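Local coordinates for lantibiotic dehydratase (Microbispora corallina, PDB 5EHK), which carries out the tRNA-dependent dehydration, probably of serine and threonine residues of the precursor peptide, in biosynthesis of the lantibiotic NAI-107, at residues A[820-825]-A[902-907]; A[826-831]-A[863-868]; A[852-857]-A[926-931]. One frame throughout, in Å; residues are numbered along the deposited sequence.

Contact 1: residues A[820-825]-A[902-907]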
loop_
_atom_site.group_PDB
_atom_site.type_symbol
_atom_site.label_atom_id
_atom_site.label_comp_id
_atom_site.label_asym_id
_atom_site.label_seq_id
_atom_site.Cartn_x
_atom_site.Cartn_y
_atom_site.Cartn_z
ATOM N N LEU A 820 -16.192 -15.160 28.845
ATOM C CA LEU A 820 -15.318 -14.006 28.980
ATOM C C LEU A 820 -14.164 -14.157 27.973
ATOM O O LEU A 820 -13.401 -15.129 28.051
ATOM C CB LEU A 820 -14.770 -14.006 30.388
ATOM C CG LEU A 820 -14.140 -12.757 30.961
ATOM C CD1 LEU A 820 -15.043 -11.558 30.689
ATOM C CD2 LEU A 820 -13.971 -12.972 32.465
ATOM N N TYR A 821 -14.060 -13.244 27.000
ATOM C CA TYR A 821 -13.002 -13.328 25.971
ATOM C C TYR A 821 -12.069 -12.110 25.988
ATOM O O TYR A 821 -12.443 -11.017 25.551
ATOM C CB TYR A 821 -13.635 -13.494 24.599
ATOM C CG TYR A 821 -12.779 -14.174 23.563
ATOM C CD1 TYR A 821 -11.841 -15.144 23.928
ATOM C CD2 TYR A 821 -13.000 -13.954 22.193
ATOM C CE1 TYR A 821 -11.080 -15.828 22.955
ATOM C CE2 TYR A 821 -12.260 -14.639 21.216
ATOM C CZ TYR A 821 -11.300 -15.577 21.599
ATOM O OH TYR A 821 -10.552 -16.254 20.636
ATOM N N LEU A 822 -10.852 -12.307 26.488
ATOM C CA LEU A 822 -9.878 -11.231 26.646
ATOM C C LEU A 822 -8.919 -11.119 25.489
ATOM O O LEU A 822 -8.395 -12.126 25.012
ATOM C CB LEU A 822 -9.056 -11.492 27.888
ATOM C CG LEU A 822 -9.787 -11.318 29.198
ATOM C CD1 LEU A 822 -9.033 -12.085 30.257
ATOM C CD2 LEU A 822 -9.800 -9.851 29.520
ATOM N N ARG A 823 -8.649 -9.886 25.062
ATOM C CA ARG A 823 -7.549 -9.628 24.129
ATOM C C ARG A 823 -6.389 -8.940 24.809
ATOM O O ARG A 823 -6.503 -7.818 25.276
ATOM C CB ARG A 823 -8.019 -8.784 22.988
ATOM C CG ARG A 823 -9.177 -9.385 22.269
ATOM C CD ARG A 823 -9.352 -8.625 20.978
ATOM N NE ARG A 823 -10.620 -8.945 20.347
ATOM C CZ ARG A 823 -11.437 -8.018 19.876
ATOM N NH1 ARG A 823 -11.103 -6.726 20.002
ATOM N NH2 ARG A 823 -12.578 -8.385 19.307
ATOM N N LEU A 824 -5.271 -9.634 24.882
ATOM C CA LEU A 824 -4.138 -9.117 25.616
ATOM C C LEU A 824 -3.066 -8.679 24.643
ATOM O O LEU A 824 -2.502 -9.495 23.904
ATOM C CB LEU A 824 -3.634 -10.164 26.610
ATOM C CG LEU A 824 -4.737 -10.736 27.510
ATOM C CD1 LEU A 824 -4.203 -11.859 28.396
ATOM C CD2 LEU A 824 -5.342 -9.638 28.337
ATOM N N ARG A 825 -2.824 -7.369 24.610
ATOM C CA ARG A 825 -1.897 -6.789 23.637
ATOM C C ARG A 825 -0.467 -6.985 24.109
ATOM O O ARG A 825 0.182 -6.069 24.545
ATOM C CB ARG A 825 -2.216 -5.313 23.381
ATOM C CG ARG A 825 -3.645 -5.066 22.892
ATOM C CD ARG A 825 -3.814 -5.375 21.416
ATOM N NE ARG A 825 -5.194 -5.699 21.040
ATOM C CZ ARG A 825 -5.559 -6.078 19.813
ATOM N NH1 ARG A 825 -4.636 -6.174 18.849
ATOM N NH2 ARG A 825 -6.837 -6.359 19.548
ATOM N N HIS A 902 -5.688 -4.169 27.159
ATOM C CA HIS A 902 -6.578 -5.280 26.987
ATOM C C HIS A 902 -7.940 -4.798 26.583
ATOM O O HIS A 902 -8.337 -3.697 26.965
ATOM C CB HIS A 902 -6.680 -6.080 28.270
ATOM C CG HIS A 902 -7.239 -5.321 29.428
ATOM N ND1 HIS A 902 -6.488 -4.442 30.177
ATOM C CD2 HIS A 902 -8.469 -5.344 29.999
ATOM C CE1 HIS A 902 -7.230 -3.947 31.154
ATOM N NE2 HIS A 902 -8.435 -4.479 31.070
ATOM N N GLU A 903 -8.650 -5.625 25.809
ATOM C CA GLU A 903 -10.076 -5.428 25.540
ATOM C C GLU A 903 -10.903 -6.669 25.836
ATOM O O GLU A 903 -10.369 -7.760 26.024
ATOM C CB GLU A 903 -10.319 -5.024 24.094
ATOM C CG GLU A 903 -9.392 -3.972 23.567
ATOM C CD GLU A 903 -8.420 -4.564 22.591
ATOM O OE1 GLU A 903 -8.870 -5.318 21.684
ATOM O OE2 GLU A 903 -7.207 -4.299 22.744
ATOM N N LEU A 904 -12.217 -6.493 25.895
ATOM C CA LEU A 904 -13.132 -7.623 25.983
ATOM C C LEU A 904 -13.901 -7.751 24.685
ATOM O O LEU A 904 -14.581 -6.813 24.289
ATOM C CB LEU A 904 -14.078 -7.412 27.149
ATOM C CG LEU A 904 -13.233 -7.551 28.414
ATOM C CD1 LEU A 904 -13.860 -6.888 29.623
ATOM C CD2 LEU A 904 -13.011 -9.017 28.664
ATOM N N GLY A 905 -13.788 -8.890 24.003
ATOM C CA GLY A 905 -14.462 -9.051 22.721
ATOM C C GLY A 905 -15.434 -10.213 22.708
ATOM O O GLY A 905 -15.418 -11.035 23.618
ATOM N N GLN A 906 -16.247 -10.317 21.658
ATOM C CA GLN A 906 -17.245 -11.390 21.561
ATOM C C GLN A 906 -16.617 -12.690 21.143
ATOM O O GLN A 906 -15.709 -12.702 20.323
ATOM C CB GLN A 906 -18.319 -11.022 20.555
ATOM C CG GLN A 906 -19.286 -9.946 21.012
ATOM C CD GLN A 906 -20.113 -9.424 19.861
ATOM O OE1 GLN A 906 -19.631 -8.612 19.086
ATOM N NE2 GLN A 906 -21.361 -9.882 19.744
ATOM N N TYR A 907 -17.077 -13.802 21.710
ATOM C CA TYR A 907 -16.560 -15.098 21.276
ATOM C C TYR A 907 -17.550 -15.815 20.341
ATOM O O TYR A 907 -18.641 -16.193 20.751
ATOM C CB TYR A 907 -16.221 -15.950 22.493
ATOM C CG TYR A 907 -15.625 -17.278 22.127
ATOM C CD1 TYR A 907 -14.499 -17.356 21.314
ATOM C CD2 TYR A 907 -16.216 -18.459 22.554
ATOM C CE1 TYR A 907 -13.961 -18.571 20.969
ATOM C CE2 TYR A 907 -15.688 -19.675 22.213
ATOM C CZ TYR A 907 -14.564 -19.728 21.423
ATOM O OH TYR A 907 -14.062 -20.962 21.083
HETATM O O HOH W 1 -16.442 -11.125 25.944
#

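Contact 2: residues A[826-831]-A[863-868]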
loop_
_atom_site.group_PDB
_atom_site.type_symbol
_atom_site.label_atom_id
_atom_site.label_comp_id
_atom_site.label_asym_id
_atom_site.label_seq_id
_atom_site.Cartn_x
_atom_site.Cartn_y
_atom_site.Cartn_z
ATOM N N VAL A 826 -0.019 -8.221 24.031
ATOM C CA VAL A 826 1.328 -8.599 24.364
ATOM C C VAL A 826 1.977 -8.820 23.023
ATOM O O VAL A 826 1.589 -9.717 22.303
ATOM C CB VAL A 826 1.327 -9.935 25.173
ATOM C CG1 VAL A 826 2.737 -10.392 25.497
ATOM C CG2 VAL A 826 0.501 -9.803 26.451
ATOM N N PRO A 827 2.924 -7.958 22.644
ATOM C CA PRO A 827 3.591 -8.141 21.358
ATOM C C PRO A 827 4.272 -9.486 21.298
ATOM O O PRO A 827 4.672 -10.023 22.331
ATOM C CB PRO A 827 4.628 -7.020 21.336
ATOM C CG PRO A 827 4.760 -6.573 22.729
ATOM C CD PRO A 827 3.427 -6.776 23.354
ATOM N N ARG A 828 4.424 -10.001 20.085
ATOM C CA ARG A 828 4.851 -11.377 19.873
ATOM C C ARG A 828 6.146 -11.750 20.593
ATOM O O ARG A 828 6.218 -12.816 21.202
ATOM C CB ARG A 828 4.943 -11.661 18.367
ATOM C CG ARG A 828 5.386 -13.064 17.991
ATOM C CD ARG A 828 4.571 -14.130 18.691
ATOM N NE ARG A 828 5.427 -15.125 19.344
ATOM C CZ ARG A 828 5.494 -16.387 18.947
ATOM N NH1 ARG A 828 4.752 -16.791 17.917
ATOM N NH2 ARG A 828 6.282 -17.247 19.573
ATOM N N ARG A 829 7.137 -10.861 20.562
ATOM C CA ARG A 829 8.449 -11.102 21.181
ATOM C C ARG A 829 8.330 -11.352 22.683
ATOM O O ARG A 829 9.127 -12.100 23.253
ATOM C CB ARG A 829 9.405 -9.919 20.946
ATOM C CG ARG A 829 9.990 -9.817 19.550
ATOM C CD ARG A 829 10.890 -8.589 19.364
ATOM N NE ARG A 829 10.422 -7.483 20.184
ATOM C CZ ARG A 829 11.053 -7.074 21.285
ATOM N NH1 ARG A 829 12.202 -7.656 21.628
ATOM N NH2 ARG A 829 10.556 -6.083 22.031
ATOM N N ASN A 830 7.320 -10.737 23.302
ATOM C CA ASN A 830 7.092 -10.834 24.742
ATOM C C ASN A 830 6.170 -11.974 25.175
ATOM O O ASN A 830 6.040 -12.252 26.363
ATOM C CB ASN A 830 6.486 -9.525 25.252
ATOM C CG ASN A 830 7.426 -8.337 25.086
ATOM O OD1 ASN A 830 8.458 -8.428 24.405
ATOM N ND2 ASN A 830 7.065 -7.209 25.713
ATOM N N GLN A 831 5.539 -12.640 24.212
ATOM C CA GLN A 831 4.402 -13.522 24.497
ATOM C C GLN A 831 4.782 -14.793 25.266
ATOM O O GLN A 831 4.094 -15.190 26.219
ATOM C CB GLN A 831 3.634 -13.851 23.210
ATOM C CG GLN A 831 2.799 -12.698 22.674
ATOM C CD GLN A 831 2.147 -12.971 21.307
ATOM O OE1 GLN A 831 2.252 -14.056 20.763
ATOM N NE2 GLN A 831 1.485 -11.970 20.757
ATOM N N ALA A 863 -4.733 -4.742 14.421
ATOM C CA ALA A 863 -3.917 -3.992 15.373
ATOM C C ALA A 863 -2.673 -4.750 15.812
ATOM O O ALA A 863 -1.987 -4.361 16.765
ATOM C CB ALA A 863 -4.744 -3.578 16.579
ATOM N N GLY A 864 -2.372 -5.832 15.112
ATOM C CA GLY A 864 -1.128 -6.524 15.357
ATOM C C GLY A 864 -1.331 -7.880 15.992
ATOM O O GLY A 864 -2.437 -8.428 15.960
ATOM N N GLN A 865 -0.245 -8.406 16.564
ATOM C CA GLN A 865 -0.234 -9.702 17.227
ATOM C C GLN A 865 -0.550 -9.576 18.699
ATOM O O GLN A 865 0.026 -8.730 19.399
ATOM C CB GLN A 865 1.123 -10.382 17.061
ATOM C CG GLN A 865 1.263 -11.182 15.775
ATOM C CD GLN A 865 2.684 -11.620 15.530
ATOM O OE1 GLN A 865 3.598 -10.805 15.582
ATOM N NE2 GLN A 865 2.885 -12.910 15.267
ATOM N N HIS A 866 -1.467 -10.420 19.166
ATOM C CA HIS A 866 -1.842 -10.404 20.572
ATOM C C HIS A 866 -2.206 -11.801 21.045
ATOM O O HIS A 866 -2.133 -12.745 20.281
ATOM C CB HIS A 866 -2.961 -9.405 20.787
ATOM C CG HIS A 866 -4.155 -9.663 19.935
ATOM N ND1 HIS A 866 -4.138 -9.484 18.570
ATOM C CD2 HIS A 866 -5.416 -10.038 20.253
ATOM C CE1 HIS A 866 -5.329 -9.781 18.078
ATOM N NE2 HIS A 866 -6.127 -10.106 19.081
ATOM N N LEU A 867 -2.526 -11.938 22.322
ATOM C CA LEU A 867 -3.012 -13.208 22.849
ATOM C C LEU A 867 -4.487 -13.051 23.095
ATOM O O LEU A 867 -4.948 -11.976 23.436
ATOM C CB LEU A 867 -2.326 -13.587 24.167
ATOM C CG LEU A 867 -0.831 -13.784 24.053
ATOM C CD1 LEU A 867 -0.226 -13.959 25.410
ATOM C CD2 LEU A 867 -0.562 -14.969 23.160
ATOM N N ARG A 868 -5.233 -14.119 22.895
ATOM C CA ARG A 868 -6.630 -14.111 23.293
ATOM C C ARG A 868 -6.827 -15.212 24.307
ATOM O O ARG A 868 -6.454 -16.348 24.077
ATOM C CB ARG A 868 -7.527 -14.311 22.083
ATOM C CG ARG A 868 -7.353 -13.223 21.093
ATOM C CD ARG A 868 -8.419 -13.241 20.071
ATOM N NE ARG A 868 -8.484 -11.951 19.399
ATOM C CZ ARG A 868 -9.264 -11.688 18.360
ATOM N NH1 ARG A 868 -10.037 -12.649 17.865
ATOM N NH2 ARG A 868 -9.252 -10.472 17.821
#

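Contact 3: residues A[852-857]-A[926-931]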
loop_
_atom_site.group_PDB
_atom_site.type_symbol
_atom_site.label_atom_id
_atom_site.label_comp_id
_atom_site.label_asym_id
_atom_site.label_seq_id
_atom_site.Cartn_x
_atom_site.Cartn_y
_atom_site.Cartn_z
ATOM N N ASP A 852 -15.162 -23.056 34.024
ATOM C CA ASP A 852 -15.130 -24.508 33.806
ATOM C C ASP A 852 -14.241 -24.873 32.626
ATOM O O ASP A 852 -13.795 -26.016 32.482
ATOM C CB ASP A 852 -16.553 -25.088 33.653
ATOM C CG ASP A 852 -17.123 -24.939 32.236
ATOM O OD1 ASP A 852 -17.862 -25.834 31.809
ATOM O OD2 ASP A 852 -16.875 -23.925 31.549
ATOM N N ARG A 853 -14.006 -23.890 31.770
ATOM C CA ARG A 853 -13.142 -24.066 30.627
ATOM C C ARG A 853 -12.329 -22.799 30.406
ATOM O O ARG A 853 -12.823 -21.693 30.607
ATOM C CB ARG A 853 -13.972 -24.377 29.390
ATOM C CG ARG A 853 -14.538 -25.765 29.364
ATOM C CD ARG A 853 -13.430 -26.787 29.205
ATOM N NE ARG A 853 -13.927 -28.149 29.403
ATOM C CZ ARG A 853 -13.272 -29.108 30.052
ATOM N NH1 ARG A 853 -12.075 -28.875 30.558
ATOM N NH2 ARG A 853 -13.817 -30.310 30.183
ATOM N N TRP A 854 -11.084 -22.962 29.979
ATOM C CA TRP A 854 -10.271 -21.817 29.604
ATOM C C TRP A 854 -9.362 -22.252 28.473
ATOM O O TRP A 854 -9.087 -23.438 28.343
ATOM C CB TRP A 854 -9.444 -21.307 30.786
ATOM C CG TRP A 854 -8.204 -22.116 30.976
ATOM C CD1 TRP A 854 -8.087 -23.260 31.700
ATOM C CD2 TRP A 854 -6.908 -21.855 30.430
ATOM N NE1 TRP A 854 -6.812 -23.724 31.641
ATOM C CE2 TRP A 854 -6.058 -22.881 30.870
ATOM C CE3 TRP A 854 -6.382 -20.852 29.605
ATOM C CZ2 TRP A 854 -4.715 -22.938 30.533
ATOM C CZ3 TRP A 854 -5.056 -20.904 29.263
ATOM C CH2 TRP A 854 -4.232 -21.942 29.726
ATOM N N PHE A 855 -8.935 -21.314 27.636
ATOM C CA PHE A 855 -7.904 -21.617 26.654
ATOM C C PHE A 855 -7.240 -20.339 26.147
ATOM O O PHE A 855 -7.706 -19.243 26.445
ATOM C CB PHE A 855 -8.437 -22.519 25.529
ATOM C CG PHE A 855 -9.369 -21.842 24.541
ATOM C CD1 PHE A 855 -10.751 -21.954 24.668
ATOM C CD2 PHE A 855 -8.867 -21.112 23.460
ATOM C CE1 PHE A 855 -11.616 -21.358 23.730
ATOM C CE2 PHE A 855 -9.741 -20.508 22.516
ATOM C CZ PHE A 855 -11.111 -20.630 22.658
ATOM N N PHE A 856 -6.152 -20.460 25.399
ATOM C CA PHE A 856 -5.589 -19.273 24.805
ATOM C C PHE A 856 -5.171 -19.565 23.384
ATOM O O PHE A 856 -4.774 -20.689 23.067
ATOM C CB PHE A 856 -4.388 -18.758 25.600
ATOM C CG PHE A 856 -3.089 -19.399 25.202
ATOM C CD1 PHE A 856 -2.354 -18.919 24.117
ATOM C CD2 PHE A 856 -2.599 -20.485 25.907
ATOM C CE1 PHE A 856 -1.195 -19.525 23.745
ATOM C CE2 PHE A 856 -1.429 -21.079 25.537
ATOM C CZ PHE A 856 -0.722 -20.601 24.458
ATOM N N ILE A 857 -5.226 -18.529 22.547
ATOM C CA ILE A 857 -4.683 -18.593 21.208
ATOM C C ILE A 857 -3.838 -17.331 20.936
ATOM O O ILE A 857 -4.050 -16.269 21.533
ATOM C CB ILE A 857 -5.775 -18.715 20.120
ATOM C CG1 ILE A 857 -6.585 -17.424 19.991
ATOM C CG2 ILE A 857 -6.709 -19.886 20.385
ATOM C CD1 ILE A 857 -7.533 -17.433 18.823
ATOM N N ALA A 926 -10.133 -30.324 24.488
ATOM C CA ALA A 926 -8.882 -30.362 23.756
ATOM C C ALA A 926 -8.157 -29.001 23.834
ATOM O O ALA A 926 -6.983 -28.936 24.207
ATOM C CB ALA A 926 -9.119 -30.778 22.323
ATOM N N PHE A 927 -8.882 -27.923 23.535
ATOM C CA PHE A 927 -8.331 -26.574 23.600
ATOM C C PHE A 927 -7.809 -26.240 24.995
ATOM O O PHE A 927 -6.714 -25.707 25.123
ATOM C CB PHE A 927 -9.377 -25.536 23.197
ATOM C CG PHE A 927 -9.719 -25.544 21.744
ATOM C CD1 PHE A 927 -9.106 -26.425 20.868
ATOM C CD2 PHE A 927 -10.641 -24.649 21.241
ATOM C CE1 PHE A 927 -9.419 -26.425 19.518
ATOM C CE2 PHE A 927 -10.951 -24.651 19.896
ATOM C CZ PHE A 927 -10.337 -25.544 19.037
ATOM N N GLN A 928 -8.551 -26.588 26.043
ATOM C CA GLN A 928 -8.052 -26.305 27.388
ATOM C C GLN A 928 -6.746 -27.042 27.691
ATOM O O GLN A 928 -5.761 -26.421 28.052
ATOM C CB GLN A 928 -9.077 -26.645 28.478
ATOM C CG GLN A 928 -8.623 -26.167 29.850
ATOM C CD GLN A 928 -9.565 -26.570 30.943
ATOM O OE1 GLN A 928 -10.737 -26.209 30.935
ATOM N NE2 GLN A 928 -9.063 -27.341 31.894
ATOM N N HIS A 929 -6.734 -28.358 27.485
ATOM C CA HIS A 929 -5.572 -29.172 27.813
ATOM C C HIS A 929 -4.381 -28.902 26.907
ATOM O O HIS A 929 -3.238 -28.975 27.363
ATOM C CB HIS A 929 -5.936 -30.669 27.852
ATOM C CG HIS A 929 -6.847 -31.028 28.985
ATOM N ND1 HIS A 929 -6.396 -31.234 30.269
ATOM C CD2 HIS A 929 -8.194 -31.154 29.042
ATOM C CE1 HIS A 929 -7.412 -31.516 31.056
ATOM N NE2 HIS A 929 -8.518 -31.474 30.334
ATOM N N ASP A 930 -4.636 -28.549 25.648
ATOM C CA ASP A 930 -3.530 -28.191 24.769
ATOM C C ASP A 930 -2.918 -26.866 25.178
ATOM O O ASP A 930 -1.713 -26.655 25.017
ATOM C CB ASP A 930 -3.954 -28.092 23.324
ATOM C CG ASP A 930 -2.774 -28.003 22.397
ATOM O OD1 ASP A 930 -2.144 -29.054 22.118
ATOM O OD2 ASP A 930 -2.460 -26.879 21.958
ATOM N N SER A 931 -3.758 -25.975 25.698
ATOM C CA SER A 931 -3.296 -24.697 26.212
ATOM C C SER A 931 -2.402 -24.918 27.409
ATOM O O SER A 931 -1.362 -24.267 27.548
ATOM C CB SER A 931 -4.463 -23.776 26.564
ATOM O OG SER A 931 -4.957 -23.135 25.401
#

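Contact 1: residues A[820-825]-A[902-907]
Arg823 and Glu903 form the hydrogen-bonded pair of an antiparallel ladder between strands 820-824 and 902-905, whose axes approach to 4.7 Å with directions 147° apart. Arg823 N reaches Glu903 O at 2.9 Å, and Glu903 N returns a bond of 3.1 Å to Arg823 O. Non-hydrogen-bonded pairs, Leu822 with Leu904 and Leu824 with His902, flank this rung, and Gly905 N adds a 3.0 Å bond to Tyr821 O. On the face bearing Arg823, Glu903 bends at chi2 (108°), which turns its carboxylate toward two arginines. Arg825 grips it side-on: NE binds OE2 of Glu903 at 3.0 Å and NH2 binds OE1 of Glu903 at 3.1 Å. Both oxygens use syn lone pairs, and the two planar groups lie at a small angle to each other. Arg823 comes to the same OE1 of Glu903 through NH1, at 3.1 Å, but with its guanidinium turned 63° from the carboxylate. Two arginines thus share one glutamate, while Arg825 NH2 also pairs with Asp861.

These strands belong to a four-stranded antiparallel sheet in the C-terminal family region, and 902-905 is one of its two border strands within the chain. Leu904 and Gly905 pair with a strand of the second subunit, so the sheet continues through the dimer interface.

Leucines suit the opposite face, which helix 875-895 covers. Leu822 and Leu904 lie side by side there, pointing the same way and touching through their CD2 methyls, and Leu820 reaches Leu904 CD2 with CD1. Beyond Gly905, Tyr907 directs its ring edge at the face of Tyr821 in a T-shaped pair with centroids 4.8 Å apart; CD1 of Tyr907 sits off-centre above that face, toward CE2.

Contact 2: residues A[826-831]-A[863-868]
Val826 runs close beside His866, their CA atoms 5.3 Å apart, before the chain turns at Pro827 into helix 828-837 and leaves strand 864-868. The contact is therefore a strand-to-helix turn of the C-terminal sheet, with the first turn of the helix laid against the neighbouring strand. The junction is buried, and Gln831, Gln865 and Arg828 suit it because their methylenes pack inside while their polar ends reach a partner or the margin.

Gln831 braces the turn from within its own segment. Its chain, extended beyond CG (chi2 174°), lets NE2 donate a nearly straight bond of 2.7 Å to Val826 O, which lies in the amide plane. Its methylenes pass Leu867 in the opposite direction, CG of Gln831 being 4.0 Å from CG of Leu867. Val826 adds a looser apolar contact, CB to Leu867 CD1 at 4.3 Å, and Phe834 of the same helix packs on both residues.

Farther out, Gln865 lays its amide beside CB and CG of Arg828, OE1 of Gln865 being 3.2 Å from that CB. The charged end of Arg828 bends away, toward a weak, long pairing with Asp832. Arg829 instead forms salt bridges to Asp212 and Asp431 of the second subunit.

On the strand, His866 points away from the helix; ND1 donates to Gly864 O at 3.3 Å, in the ring plane, and NE2 accepts a bent bond from Arg868 NE at 3.0 Å.

Contact 3: residues A[852-857]-A[926-931]
Ser931 and Gln928 reach from helix 920-942 to the backbone of strand 853-857, the two axes passing 6.7 Å apart at an angle of 63°. This is helix-on-sheet packing at a border strand of the four-stranded antiparallel sheet, the one far from 902-905. Every second N-H of that strand faces away from its sheet neighbour, and the helix supplies acceptors for two of them. Phe856 N donates a nearly straight bond of 2.9 Å to Ser931 OG, and Trp854 N makes a weak one of 3.4 Å to Gln928 OE1. A serine suits the first place because its short hydroxyl fits where helix and strand lie close.

Gln928 extends along the strand with CG anti to its own nitrogen (chi1 -172°), which carries the amide past Trp854 O to Arg853. There NH1 of Arg853 meets OE1 of Gln928 at 3.0 Å, from well above the carbonyl plane. On the way, CG of Gln928 lies 3.5 Å from Trp854 CD1. The other end of the indole receives CB of Ser931 in an off-centre CH-pi contact, 4.1 Å from the centroid of the six-membered ring.

Phe927 turns its edge to the face of Phe855, centroids 5.4 Å apart and planes at 63°, and makes a second edge-to-face pair with Tyr914.

Outside this shell, Arg1084 of helix 1068-1085 ties both segments by binding Phe856 O and forming a salt bridge with Asp930, which also holds Arg1046. The serine hydroxyl is itself anchored: Ser931 OG donates to Phe927 O at 3.1 Å, from the face of that carbonyl opposite that used by Ser931 N.

How the contacts relate
All three contacts gather on one four-stranded antiparallel sheet. Contact 1 joins strand 819-824 to border strand 902-905, contact 2 sets the helix following strand 819-824 against strand 864-872, and contact 3 packs a helix on the other border, 853-861. Contact 2 is the most buried, with neither hydrogen bond nor salt bridge between its segments; contacts 1 and 3, partly buried, combine packing with polar links: backbone rungs and ion pairs in contact 1, side-chain bonds to strand N-H groups and to Arg853 in contact 3. Contacts 1 and 2 reach the second subunit; contact 3 does not. Probable backbone hydrogen bonds, Leu824 N to Leu867 O and Arg868 N to Ile857 O, join contact 1 to 2 and 2 to 3.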